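Local coordinates for protein putative aminopeptidase (Leishmania major, PDB 5NTH) that probably acts as a manganese-dependent M17 leucyl aminopeptidase, trimming residues from the N-termini of peptides, and is captured here with the inhibitor actinonin, at residues F28-T33 / S212-Q217; S109-P114 / L455-L460; H275-R280 / L356-N361; A308-A313 / N386-G391; S378-E383 / C474-N479. One frame throughout, in Å; residues are numbered along the deposited sequence.

Contact 1 (F28-T33 / S212-Q217)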
# COMPACT_ATOMS: atom_id res chain seq x y z
N PHE A 28 -9.00 43.37 12.95
CA PHE A 28 -7.71 43.14 12.33
C PHE A 28 -7.24 44.31 11.47
O PHE A 28 -8.01 44.83 10.69
CB PHE A 28 -7.77 41.87 11.47
CG PHE A 28 -6.45 41.42 11.01
CD1 PHE A 28 -5.69 40.62 11.80
CD2 PHE A 28 -5.94 41.86 9.81
CE1 PHE A 28 -4.44 40.21 11.39
CE2 PHE A 28 -4.69 41.47 9.38
CZ PHE A 28 -3.94 40.65 10.18
N LYS A 29 -5.98 44.69 11.62
CA LYS A 29 -5.31 45.54 10.65
C LYS A 29 -4.01 44.93 10.21
O LYS A 29 -3.30 44.33 11.01
CB LYS A 29 -5.03 46.92 11.24
CG LYS A 29 -6.32 47.67 11.51
CD LYS A 29 -6.09 49.11 12.00
CE LYS A 29 -7.42 49.82 12.32
NZ LYS A 29 -8.22 49.16 13.42
N SER A 30 -3.66 45.13 8.95
CA SER A 30 -2.36 44.66 8.50
C SER A 30 -1.28 45.39 9.29
O SER A 30 -1.56 46.30 10.08
CB SER A 30 -2.16 44.84 6.99
OG SER A 30 -1.31 45.91 6.64
N ASN A 31 -0.04 44.99 9.08
CA ASN A 31 1.07 45.68 9.67
C ASN A 31 1.96 46.18 8.59
O ASN A 31 3.19 46.17 8.72
CB ASN A 31 1.84 44.75 10.63
CG ASN A 31 2.56 43.59 9.92
OD1 ASN A 31 2.30 43.26 8.73
ND2 ASN A 31 3.47 42.97 10.67
N VAL A 32 1.32 46.59 7.50
CA VAL A 32 1.99 47.17 6.37
C VAL A 32 1.56 48.62 6.21
O VAL A 32 0.37 48.97 6.33
CB VAL A 32 1.70 46.38 5.10
CG1 VAL A 32 2.44 46.97 3.92
CG2 VAL A 32 2.12 44.94 5.30
N THR A 33 2.54 49.47 5.96
CA THR A 33 2.31 50.86 5.66
C THR A 33 3.03 51.19 4.38
O THR A 33 3.93 50.48 3.92
CB THR A 33 2.81 51.77 6.81
OG1 THR A 33 4.24 51.64 7.00
CG2 THR A 33 2.06 51.44 8.09
N SER A 212 -6.90 42.78 4.21
CA SER A 212 -7.66 41.62 3.76
C SER A 212 -6.79 40.40 3.45
O SER A 212 -7.21 39.29 3.75
CB SER A 212 -8.54 41.94 2.53
OG SER A 212 -9.84 42.37 2.93
N VAL A 213 -5.65 40.56 2.82
CA VAL A 213 -4.80 39.41 2.55
C VAL A 213 -4.40 38.77 3.90
O VAL A 213 -4.56 37.57 4.12
CB VAL A 213 -3.53 39.79 1.77
CG1 VAL A 213 -2.44 38.75 1.92
CG2 VAL A 213 -3.82 40.00 0.31
N GLN A 214 -3.90 39.59 4.81
CA GLN A 214 -3.52 39.09 6.12
C GLN A 214 -4.65 38.56 7.02
O GLN A 214 -4.41 37.64 7.79
CB GLN A 214 -2.74 40.16 6.86
CG GLN A 214 -1.32 40.18 6.37
CD GLN A 214 -0.51 41.22 7.06
OE1 GLN A 214 -1.03 41.94 7.87
NE2 GLN A 214 0.76 41.29 6.73
N LEU A 215 -5.84 39.14 6.95
CA LEU A 215 -6.97 38.55 7.66
C LEU A 215 -7.20 37.15 7.07
O LEU A 215 -7.47 36.18 7.77
CB LEU A 215 -8.23 39.38 7.51
CG LEU A 215 -9.48 38.75 8.09
CD1 LEU A 215 -9.27 38.16 9.48
CD2 LEU A 215 -10.60 39.75 8.15
N CYS A 216 -7.03 37.05 5.76
CA CYS A 216 -7.18 35.78 5.11
C CYS A 216 -6.16 34.76 5.60
O CYS A 216 -6.53 33.63 5.90
CB CYS A 216 -7.11 35.96 3.60
SG CYS A 216 -7.47 34.44 2.78
N GLN A 217 -4.89 35.14 5.69
CA GLN A 217 -3.88 34.24 6.25
C GLN A 217 -4.21 33.81 7.69
O GLN A 217 -3.91 32.69 8.07
CB GLN A 217 -2.50 34.86 6.22
CG GLN A 217 -1.95 35.17 4.84
CD GLN A 217 -0.56 35.83 4.92
OE1 GLN A 217 -0.45 36.94 5.40
NE2 GLN A 217 0.48 35.14 4.45
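The backbone of F28-T33 passes one side of helix 203-221, with the CA of S30 6.2 Å from that of Q214 and the CA of F28 6.6 Å from that of L215. It straightens at V32 into strand 32-34, an outermost strand of the six-stranded sheet formed by the N-terminal part of the chain, and the entry is an ST turn in which V32 N donates to S30 OG. F28, with CG anti to its own N (chi1 -169°), swings its ring against the helix. L215 CA lies 4.0 Å above one ring face, offset toward the rim, while F28 CE2 comes to 3.4 Å from Q214 CB. Ring and Q214 amide planes are nearly perpendicular (84°). The Q214 chain, extended beyond CG, carries its amide to the turn. There OE1 rests 3.1 Å from S30 CA and accepts a weak bond from N31 N. NE2 is shared between A156 O, outside the contact, and N31 OD1. S30 N also bonds T211 OG1 of the helix. In the bond from Q214 NE2 to N31 OD1, 3.2 Å long, the acceptor lies in the Q214 amide plane but the donor is tilted 31° from the N31 carbonyl plane.

Contact 2 (S109-P114 / L455-L460)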
# COMPACT_ATOMS: atom_id res chain seq x y z
N SER A 109 8.16 34.10 -17.71
CA SER A 109 7.37 33.55 -18.79
C SER A 109 5.95 34.10 -18.84
O SER A 109 5.48 34.79 -17.91
CB SER A 109 7.39 32.04 -18.72
OG SER A 109 7.03 31.67 -17.42
N ARG A 110 5.29 33.82 -19.96
CA ARG A 110 4.00 34.44 -20.27
C ARG A 110 2.94 34.19 -19.16
O ARG A 110 2.02 35.02 -18.99
CB ARG A 110 3.51 33.95 -21.67
CG ARG A 110 2.41 32.88 -21.65
CD ARG A 110 2.08 32.22 -23.00
NE ARG A 110 3.21 31.44 -23.44
CZ ARG A 110 3.25 30.14 -23.75
NH1 ARG A 110 2.17 29.36 -23.73
NH2 ARG A 110 4.42 29.62 -24.10
N THR A 111 3.06 33.05 -18.44
CA THR A 111 2.08 32.62 -17.41
C THR A 111 2.34 33.13 -16.00
O THR A 111 1.63 32.73 -15.07
CB THR A 111 2.04 31.09 -17.26
OG1 THR A 111 3.33 30.62 -16.84
CG2 THR A 111 1.63 30.40 -18.56
N ASN A 112 3.35 33.98 -15.84
CA ASN A 112 3.75 34.49 -14.56
C ASN A 112 3.61 36.00 -14.55
O ASN A 112 3.58 36.66 -15.59
CB ASN A 112 5.20 34.09 -14.25
CG ASN A 112 5.58 34.26 -12.77
OD1 ASN A 112 4.79 34.71 -11.93
ND2 ASN A 112 6.82 33.88 -12.45
N CYS A 113 3.54 36.52 -13.34
CA CYS A 113 3.37 37.91 -13.11
C CYS A 113 4.65 38.62 -13.51
O CYS A 113 5.71 38.33 -12.96
CB CYS A 113 3.07 38.11 -11.64
SG CYS A 113 3.37 39.78 -11.10
N PRO A 114 4.56 39.58 -14.44
CA PRO A 114 5.75 40.28 -14.99
C PRO A 114 6.54 41.14 -13.98
O PRO A 114 7.70 41.48 -14.22
CB PRO A 114 5.16 41.18 -16.06
CG PRO A 114 3.85 41.54 -15.46
CD PRO A 114 3.32 40.28 -14.82
N LEU A 455 -1.62 33.78 -9.08
CA LEU A 455 -1.61 33.17 -10.39
C LEU A 455 -2.72 32.13 -10.64
O LEU A 455 -3.36 31.62 -9.73
CB LEU A 455 -0.24 32.58 -10.68
CG LEU A 455 0.97 33.48 -10.44
CD1 LEU A 455 2.26 32.73 -10.76
CD2 LEU A 455 0.88 34.73 -11.27
N CYS A 456 -2.89 31.83 -11.92
CA CYS A 456 -4.04 31.18 -12.49
C CYS A 456 -3.66 30.51 -13.76
O CYS A 456 -2.78 30.98 -14.47
CB CYS A 456 -5.05 32.22 -12.91
SG CYS A 456 -6.17 32.63 -11.63
N TYR A 457 -4.40 29.45 -14.08
CA TYR A 457 -4.20 28.81 -15.36
C TYR A 457 -5.42 28.02 -15.70
O TYR A 457 -5.94 27.35 -14.83
CB TYR A 457 -2.96 27.93 -15.36
CG TYR A 457 -2.54 27.63 -16.74
CD1 TYR A 457 -1.74 28.51 -17.44
CD2 TYR A 457 -3.00 26.50 -17.39
CE1 TYR A 457 -1.38 28.26 -18.76
CE2 TYR A 457 -2.65 26.23 -18.71
CZ TYR A 457 -1.85 27.11 -19.39
OH TYR A 457 -1.47 26.84 -20.67
N PRO A 458 -5.89 28.13 -16.96
CA PRO A 458 -7.07 27.42 -17.44
C PRO A 458 -7.00 25.91 -17.31
O PRO A 458 -5.99 25.32 -17.58
CB PRO A 458 -7.08 27.77 -18.94
CG PRO A 458 -6.45 29.11 -19.02
CD PRO A 458 -5.34 28.99 -18.03
N VAL A 459 -8.09 25.29 -16.90
CA VAL A 459 -8.19 23.84 -17.10
C VAL A 459 -9.38 23.47 -17.99
O VAL A 459 -10.37 24.17 -18.05
CB VAL A 459 -8.27 23.03 -15.79
CG1 VAL A 459 -6.93 23.04 -15.10
CG2 VAL A 459 -9.40 23.52 -14.89
N LEU A 460 -9.24 22.30 -18.61
CA LEU A 460 -10.17 21.79 -19.59
C LEU A 460 -11.63 22.09 -19.22
O LEU A 460 -12.05 21.73 -18.15
CB LEU A 460 -9.96 20.30 -19.74
CG LEU A 460 -10.78 19.62 -20.83
CD1 LEU A 460 -10.45 20.19 -22.21
CD2 LEU A 460 -10.58 18.11 -20.79
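T111 and Y457 meet, like C113 and L455, where a type I beta turn, S109 to N112, sits against strand 456-458, an outermost strand of the eight-stranded catalytic sheet. The turn belongs to the loop between strand 97-103 and helix 117-127, so the contact joins the N-terminal and catalytic parts of the chain. Between the two segments the contacts are apolar or van der Waals. T111 extends its methyl toward the tyrosine: CG2 is anti to the carbonyl carbon and reaches Y457 CE1 at 3.7 Å, approaching the ring obliquely. L455 spreads its two methyls along the end of the turn, and its CD2 packs 4.0 Å from C113 CB and near the C113 peptide nitrogen. Y457 has one ring face lined by its own neighbour, P458 CD, 3.3 Å above the plane and toward the rim.

Polar groups of the turn bond within it or to residues outside the two segments. N112 N closes it on S109 O at 3.1 Å, and T111 O accepts from H431 NE2. Much of the rest is spent on the second subunit: T111 OG1 bonds Y461 O there, R110 pairs with E442, and N112 ND2 is shared between E464 of that subunit and D118 of its own chain. Y457 likewise packs on P458 of the second subunit, so this junction also forms part of a subunit interface. N112 OD1 takes the N-H of C113 N, which stands above the carbonyl plane, and lies 3.4 Å from L455 CD1.

Contact 3 (H275-R280 / L356-N361)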
# COMPACT_ATOMS: atom_id res chain seq x y z
N HIS A 275 -23.46 26.00 8.01
CA HIS A 275 -24.08 27.29 7.71
C HIS A 275 -23.88 27.64 6.26
O HIS A 275 -22.79 27.49 5.72
CB HIS A 275 -23.42 28.47 8.45
CG HIS A 275 -23.39 28.37 9.94
ND1 HIS A 275 -22.64 27.43 10.61
CD2 HIS A 275 -23.93 29.17 10.89
CE1 HIS A 275 -22.77 27.62 11.91
NE2 HIS A 275 -23.54 28.68 12.11
N LEU A 276 -24.93 28.17 5.65
CA LEU A 276 -24.75 29.03 4.50
C LEU A 276 -24.84 30.46 5.00
O LEU A 276 -25.83 30.87 5.59
CB LEU A 276 -25.76 28.75 3.40
CG LEU A 276 -25.36 27.57 2.51
CD1 LEU A 276 -26.53 27.21 1.63
CD2 LEU A 276 -24.17 27.89 1.62
N VAL A 277 -23.77 31.20 4.80
CA VAL A 277 -23.72 32.56 5.24
C VAL A 277 -23.44 33.39 4.00
O VAL A 277 -22.47 33.12 3.28
CB VAL A 277 -22.59 32.78 6.25
CG1 VAL A 277 -22.63 34.21 6.79
CG2 VAL A 277 -22.68 31.77 7.38
N THR A 278 -24.30 34.38 3.76
CA THR A 278 -24.15 35.26 2.62
C THR A 278 -24.23 36.71 3.07
O THR A 278 -25.16 37.11 3.77
CB THR A 278 -25.22 35.03 1.57
OG1 THR A 278 -25.04 33.74 0.98
CG2 THR A 278 -25.11 36.11 0.47
N LEU A 279 -23.23 37.48 2.64
CA LEU A 279 -23.18 38.92 2.84
C LEU A 279 -23.36 39.54 1.48
O LEU A 279 -22.82 39.03 0.50
CB LEU A 279 -21.82 39.35 3.40
CG LEU A 279 -21.66 39.19 4.91
CD1 LEU A 279 -21.69 37.72 5.31
CD2 LEU A 279 -20.39 39.86 5.42
N ARG A 280 -24.10 40.65 1.43
CA ARG A 280 -24.32 41.35 0.16
C ARG A 280 -24.52 42.86 0.34
O ARG A 280 -25.18 43.30 1.29
CB ARG A 280 -25.52 40.76 -0.56
CG ARG A 280 -26.81 40.82 0.26
CD ARG A 280 -28.06 40.63 -0.59
NE ARG A 280 -28.02 41.43 -1.84
CZ ARG A 280 -28.68 42.57 -2.09
NH1 ARG A 280 -29.49 43.12 -1.19
NH2 ARG A 280 -28.53 43.14 -3.28
N LEU A 356 -20.62 32.00 1.97
CA LEU A 356 -19.71 31.08 2.62
C LEU A 356 -20.38 29.76 2.87
O LEU A 356 -21.38 29.69 3.59
CB LEU A 356 -19.26 31.66 3.95
CG LEU A 356 -18.70 33.05 3.74
CD1 LEU A 356 -18.37 33.67 5.09
CD2 LEU A 356 -17.47 32.98 2.85
N CYS A 357 -19.82 28.71 2.27
CA CYS A 357 -20.36 27.37 2.47
C CYS A 357 -19.68 26.69 3.63
O CYS A 357 -18.69 26.01 3.41
CB CYS A 357 -20.19 26.55 1.21
SG CYS A 357 -20.87 27.36 -0.24
N LEU A 358 -20.22 26.84 4.83
CA LEU A 358 -19.54 26.43 6.06
C LEU A 358 -19.95 25.07 6.56
O LEU A 358 -21.14 24.81 6.62
CB LEU A 358 -19.81 27.41 7.19
CG LEU A 358 -19.45 28.85 6.86
CD1 LEU A 358 -19.65 29.71 8.08
CD2 LEU A 358 -18.01 28.95 6.37
N ALA A 359 -18.95 24.27 6.97
CA ALA A 359 -19.15 22.91 7.48
C ALA A 359 -17.83 22.27 7.82
O ALA A 359 -16.83 22.60 7.19
CB ALA A 359 -19.82 22.05 6.42
N GLU A 360 -17.83 21.36 8.80
CA GLU A 360 -16.70 20.42 8.97
C GLU A 360 -17.13 19.10 8.39
O GLU A 360 -18.23 18.65 8.68
CB GLU A 360 -16.27 20.19 10.43
CG GLU A 360 -15.19 19.08 10.55
CD GLU A 360 -14.48 18.95 11.90
OE1 GLU A 360 -14.46 19.93 12.67
OE2 GLU A 360 -13.92 17.85 12.20
N ASN A 361 -16.28 18.50 7.57
CA ASN A 361 -16.44 17.11 7.14
C ASN A 361 -15.84 16.14 8.17
O ASN A 361 -14.62 15.85 8.17
CB ASN A 361 -15.82 16.88 5.76
CG ASN A 361 -16.32 15.60 5.11
OD1 ASN A 361 -17.35 15.04 5.51
ND2 ASN A 361 -15.61 15.12 4.10
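The imidazole of H275 is the one flat side-chain group at this contact, and it leans away from strand 356-361: L358 CD1 approaches it only obliquely, while the H275 side chain also packs on T229 and A233 of helix 229-243. The nearer part of H275 does the touching, CB lying 4.0 Å from L358 CB. On the same face of the sheet V277 CG2 meets L358 CD1 at 3.7 Å, and V277 CB stands over against L356 CB. On the other face L276 CD2 touches C357 SG at 3.8 Å, and C357 packs on V394 and L395 of helix 391-404. Backbone hydrogen bonds join the strands. H275 and L358 form one hydrogen-bonded pair, with H275 N to L358 O at 3.0 Å, its donor well out of the carbonyl plane, and L358 N to H275 O at 2.8 Å. V277 and L356 form the next, where V277 N meets L356 O at 3.1 Å in the carbonyl plane and L356 N returns to V277 O. L276 and C357 are the non-hydrogen-bonded pair between them, and L276 CA adds a CA-H...O contact to L356 O. The strands run antiparallel, 155° between directions, within the mixed eight-stranded sheet, sandwiched by helices, that forms the core of the M17 catalytic domain.

Contact 4 (A308-A313 / N386-G391). With MN (manganese (II) ion), chain D; MN (manganese (II) ion), chain C; BB2 (actinonin), chain E.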
# COMPACT_ATOMS: atom_id res chain seq x y z
N ALA A 308 -14.53 8.08 4.17
CA ALA A 308 -13.44 7.89 3.24
C ALA A 308 -12.33 8.71 3.84
O ALA A 308 -11.80 9.69 3.26
CB ALA A 308 -13.85 8.41 1.87
N LEU A 309 -12.01 8.27 5.06
CA LEU A 309 -11.14 8.97 5.95
C LEU A 309 -9.79 9.02 5.28
O LEU A 309 -9.35 8.04 4.70
CB LEU A 309 -11.10 8.26 7.29
CG LEU A 309 -10.20 8.83 8.41
CD1 LEU A 309 -10.71 10.14 8.99
CD2 LEU A 309 -10.07 7.77 9.49
N LYS A 310 -9.20 10.20 5.27
CA LYS A 310 -7.88 10.44 4.75
C LYS A 310 -6.84 9.82 5.66
O LYS A 310 -7.03 9.77 6.89
CB LYS A 310 -7.60 11.95 4.70
CG LYS A 310 -8.38 12.77 3.69
CD LYS A 310 -7.90 14.22 3.79
CE LYS A 310 -7.89 14.94 2.46
NZ LYS A 310 -9.27 15.38 2.17
N PRO A 311 -5.70 9.40 5.06
CA PRO A 311 -4.53 9.06 5.86
C PRO A 311 -3.93 10.29 6.54
O PRO A 311 -4.22 11.43 6.13
CB PRO A 311 -3.54 8.48 4.83
CG PRO A 311 -4.34 8.18 3.62
CD PRO A 311 -5.47 9.16 3.63
N ALA A 312 -3.11 10.02 7.57
CA ALA A 312 -2.44 11.04 8.40
C ALA A 312 -1.76 12.17 7.63
O ALA A 312 -1.90 13.33 7.98
CB ALA A 312 -1.42 10.36 9.30
N ALA A 313 -1.06 11.81 6.55
CA ALA A 313 -0.17 12.71 5.80
C ALA A 313 -0.91 13.56 4.76
O ALA A 313 -0.41 14.62 4.37
CB ALA A 313 0.93 11.91 5.12
N ASN A 386 -17.74 8.92 -2.81
CA ASN A 386 -16.63 9.21 -1.95
C ASN A 386 -16.96 10.41 -1.13
O ASN A 386 -17.12 11.49 -1.70
CB ASN A 386 -15.36 9.50 -2.74
CG ASN A 386 -14.14 9.54 -1.84
OD1 ASN A 386 -14.04 10.42 -1.01
ND2 ASN A 386 -13.25 8.56 -1.96
N THR A 387 -16.99 10.24 0.19
CA THR A 387 -17.36 11.33 1.08
C THR A 387 -16.24 12.38 1.21
O THR A 387 -16.46 13.47 1.75
CB THR A 387 -17.74 10.84 2.46
OG1 THR A 387 -16.59 10.25 3.07
CG2 THR A 387 -18.85 9.82 2.38
N ASP A 388 -15.05 12.09 0.71
CA ASP A 388 -13.99 13.08 0.71
C ASP A 388 -14.06 14.13 -0.42
O ASP A 388 -13.30 15.13 -0.38
CB ASP A 388 -12.63 12.41 0.71
CG ASP A 388 -11.53 13.35 1.12
OD1 ASP A 388 -11.80 14.53 1.53
OD2 ASP A 388 -10.38 12.91 0.97
N ALA A 389 -14.96 13.92 -1.38
CA ALA A 389 -15.35 14.96 -2.32
C ALA A 389 -16.58 15.68 -1.79
O ALA A 389 -17.66 15.63 -2.33
CB ALA A 389 -15.58 14.40 -3.70
N GLU A 390 -16.36 16.36 -0.69
CA GLU A 390 -17.36 17.12 0.02
C GLU A 390 -17.48 18.58 -0.46
O GLU A 390 -18.48 19.25 -0.20
CB GLU A 390 -16.98 17.07 1.51
CG GLU A 390 -15.94 18.10 1.99
CD GLU A 390 -14.52 17.98 1.39
OE1 GLU A 390 -14.12 16.88 0.93
OE2 GLU A 390 -13.77 19.00 1.40
N GLY A 391 -16.43 19.09 -1.11
CA GLY A 391 -16.37 20.48 -1.55
C GLY A 391 -17.39 20.77 -2.63
O GLY A 391 -18.22 21.66 -2.47
MN MN D . -12.30 16.29 0.81
MN MN C . -11.93 19.37 1.05
C5 BB2 E . -9.28 16.42 -2.30
C3 BB2 E . -10.29 16.68 -1.22
O4 BB2 E . -10.25 15.98 -0.25
N1 BB2 E . -11.16 17.68 -1.31
O2 BB2 E . -12.06 17.91 -0.24
C6 BB2 E . -9.54 15.05 -2.92
C12 BB2 E . -8.25 14.57 -3.50
O13 BB2 E . -7.98 14.90 -4.62
C7 BB2 E . -10.65 15.16 -3.97
C8 BB2 E . -10.94 13.87 -4.72
C9 BB2 E . -11.57 12.81 -3.83
C10 BB2 E . -10.79 11.50 -3.89
C11 BB2 E . -11.03 10.78 -5.20
N14 BB2 E . -7.44 13.81 -2.76
C15 BB2 E . -6.16 13.35 -3.28
C16 BB2 E . -5.07 13.36 -2.18
C18 BB2 E . -4.02 12.24 -2.31
C17 BB2 E . -4.37 14.73 -2.13
C19 BB2 E . -6.37 12.06 -4.03
O20 BB2 E . -6.39 12.15 -5.24
N21 BB2 E . -6.51 10.86 -3.42
C22 BB2 E . -6.14 9.62 -4.11
C23 BB2 E . -7.00 10.53 -2.07
C24 BB2 E . -6.49 9.12 -1.74
C25 BB2 E . -5.83 8.60 -3.00
C26 BB2 E . -7.35 9.19 -4.94
O27 BB2 E . -7.62 10.09 -6.02
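K310 and D388 bring their side chains across each other at about a right angle. The lysine chain bends at its last two torsions, which brings NZ back to the carboxylate and leaves K310 CG beside D388 OD2. NZ donates to the syn lone pair of D388 OD1 at 2.7 Å, in a salt bridge whose second arm, to OD2, is weak. NZ also donates to actinonin O4, again at 2.7 Å. The D388 carboxylate is turned to the side of its own carbonyl carbon (chi1 -163°), and OD1 and the backbone O both ligate one manganese ion, OD1 at 2.0 Å. E390 bends at chi2 and bridges the two manganese ions: OE1 holds that ion and OE2 the second, at 1.9 Å. D303 completes the protein ligands of the first, while K298, D303 and D321 serve the second. An Asx turn shapes the loop, N386 OD1 taking D388 N in its carbonyl plane, and A308 CB packs 3.5 Å from N386 OD1. Actinonin O2 bridges the two metals, and O4 reaches the first at 2.3 Å, as expected of a hydroxamate. With K310 and the metal both at O4, the site is consistent with joint polarisation of a substrate carbonyl in this two-metal aminopeptidase centre.

Contact 5 (S378-E383 / C474-N479)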
# COMPACT_ATOMS: atom_id res chain seq x y z
N SER A 378 -30.88 22.38 -5.74
CA SER A 378 -31.23 22.59 -7.12
C SER A 378 -32.22 21.59 -7.65
O SER A 378 -32.61 21.70 -8.81
CB SER A 378 -29.97 22.48 -7.97
OG SER A 378 -29.52 21.14 -7.98
N GLY A 379 -32.56 20.59 -6.84
CA GLY A 379 -33.41 19.46 -7.25
C GLY A 379 -32.67 18.22 -7.77
O GLY A 379 -33.22 17.12 -7.76
N LYS A 380 -31.43 18.40 -8.22
CA LYS A 380 -30.63 17.33 -8.78
C LYS A 380 -30.21 16.36 -7.65
O LYS A 380 -29.77 16.81 -6.58
CB LYS A 380 -29.41 17.91 -9.51
CG LYS A 380 -29.75 18.85 -10.66
CD LYS A 380 -29.79 18.16 -12.03
CE LYS A 380 -28.58 18.52 -12.90
NZ LYS A 380 -28.65 19.91 -13.44
N SER A 381 -30.37 15.06 -7.90
CA SER A 381 -30.04 14.03 -6.92
C SER A 381 -28.59 13.58 -7.10
O SER A 381 -28.12 13.42 -8.22
CB SER A 381 -31.00 12.85 -7.07
OG SER A 381 -30.83 12.22 -8.33
N VAL A 382 -27.89 13.34 -6.00
CA VAL A 382 -26.47 13.01 -6.09
C VAL A 382 -26.16 11.73 -5.36
O VAL A 382 -26.53 11.58 -4.20
CB VAL A 382 -25.58 14.14 -5.52
CG1 VAL A 382 -24.11 13.72 -5.51
CG2 VAL A 382 -25.72 15.38 -6.36
N GLU A 383 -25.46 10.83 -6.03
CA GLU A 383 -25.04 9.58 -5.39
C GLU A 383 -23.61 9.72 -4.86
O GLU A 383 -22.66 9.76 -5.63
CB GLU A 383 -25.12 8.39 -6.35
CG GLU A 383 -25.08 7.06 -5.59
CD GLU A 383 -24.93 5.83 -6.47
OE1 GLU A 383 -24.70 6.01 -7.69
OE2 GLU A 383 -25.01 4.68 -5.92
N CYS A 474 -28.76 5.27 -10.24
CA CYS A 474 -29.96 5.58 -9.44
C CYS A 474 -30.09 7.05 -8.96
O CYS A 474 -30.88 7.39 -8.09
CB CYS A 474 -29.97 4.64 -8.26
SG CYS A 474 -28.59 4.97 -7.13
N ALA A 475 -29.32 7.93 -9.57
CA ALA A 475 -29.40 9.35 -9.25
C ALA A 475 -28.94 10.13 -10.45
O ALA A 475 -28.41 9.57 -11.41
CB ALA A 475 -28.54 9.68 -8.06
N ASP A 476 -29.15 11.43 -10.39
CA ASP A 476 -28.81 12.27 -11.53
C ASP A 476 -27.32 12.23 -11.83
O ASP A 476 -26.93 12.18 -12.99
CB ASP A 476 -29.34 13.69 -11.34
CG ASP A 476 -30.85 13.75 -11.38
OD1 ASP A 476 -31.45 13.14 -12.35
OD2 ASP A 476 -31.41 14.39 -10.45
N MET A 477 -26.51 12.19 -10.77
CA MET A 477 -25.07 12.12 -10.91
C MET A 477 -24.41 11.56 -9.65
O MET A 477 -25.00 11.54 -8.57
CB MET A 477 -24.55 13.52 -11.13
CG MET A 477 -24.81 14.46 -9.95
SD MET A 477 -24.66 16.21 -10.32
CE MET A 477 -23.21 16.14 -11.37
N ARG A 478 -23.16 11.16 -9.79
CA ARG A 478 -22.34 10.83 -8.62
C ARG A 478 -21.61 12.07 -8.19
O ARG A 478 -21.84 13.11 -8.78
CB ARG A 478 -21.35 9.74 -8.98
CG ARG A 478 -22.13 8.56 -9.48
CD ARG A 478 -21.37 7.28 -9.53
NE ARG A 478 -22.30 6.23 -9.13
CZ ARG A 478 -22.19 4.95 -9.45
NH1 ARG A 478 -23.11 4.09 -9.03
NH2 ARG A 478 -21.17 4.51 -10.18
N ASN A 479 -20.76 11.98 -7.18
CA ASN A 479 -19.93 13.13 -6.84
C ASN A 479 -18.42 12.93 -7.08
O ASN A 479 -17.64 13.73 -6.62
CB ASN A 479 -20.19 13.53 -5.41
CG ASN A 479 -19.45 12.66 -4.44
OD1 ASN A 479 -19.16 11.50 -4.73
ND2 ASN A 479 -19.11 13.21 -3.28
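E383 and R478 lie side by side and point the same way, joined by a salt bridge in which two guanidinium nitrogens grip one oxygen. R478 NE and NH1 each reach E383 OE1 at 2.8 Å, with that oxygen at the edge of the guanidinium, in its plane. The two planes are turned 48° apart, and both donors come from the same face of the carboxylate. At the other end, S381 and D476 bond each other twice. S381 N gives a nearly straight bond (176°) to the anti side of D476 OD2, while D476 N donates to S381 OG, which chi1 of 64° places between N and the carbonyl carbon. Between these two ends V382 CG2 packs 3.8 Å from M477 CG, and V382 CG1 lies 3.9 Å from N479 CB. The backbone sets these pairs: M477 N bonds S381 O, and E383 N meets M477 O at 2.7 Å, in the carbonyl plane. Farther out, S472 OG also bonds E383 OE1, and R478 NH2 is held by N482 OD1. D476 OD1 is taken by A167 N of the fourth subunit, so this end also belongs to an interface. F495 of helix 488-497 backs V382, M477 and N479. N479 ties outward, ND2 to N386 O and OD1 to M385 N, to the loop that carries the metal ligands. V382 with M477 and E383 with R478 are parallel bridges, which add 477-478 to strand 381-383 in a small three-stranded sheet at the rim of the catalytic domain.

In the fold
Contact 4 is part of the active site, holding ligands of both manganese ions and part of the actinonin pocket; contacts 3 and 5 both adjoin it, their centres about 21 Å apart and each about 20 Å from its centre. Contact 3 touches it through N361 ND2, 3.0 Å from T387 O, a probable hydrogen bond. Contact 5 reaches it through N479 ND2, 3.1 Å from N386 O, also a probable hydrogen bond. Contacts 2 and 3 reach the same eight-stranded sheet, contact 2 through strand 456-458, on opposite sides of the chain centre, their centres about 29 Å apart. Contact 1 stands apart, its nearest atoms about 17 Å from those of contact 4. Contacts 1 and 2 both bring N-terminal segments against the catalytic part.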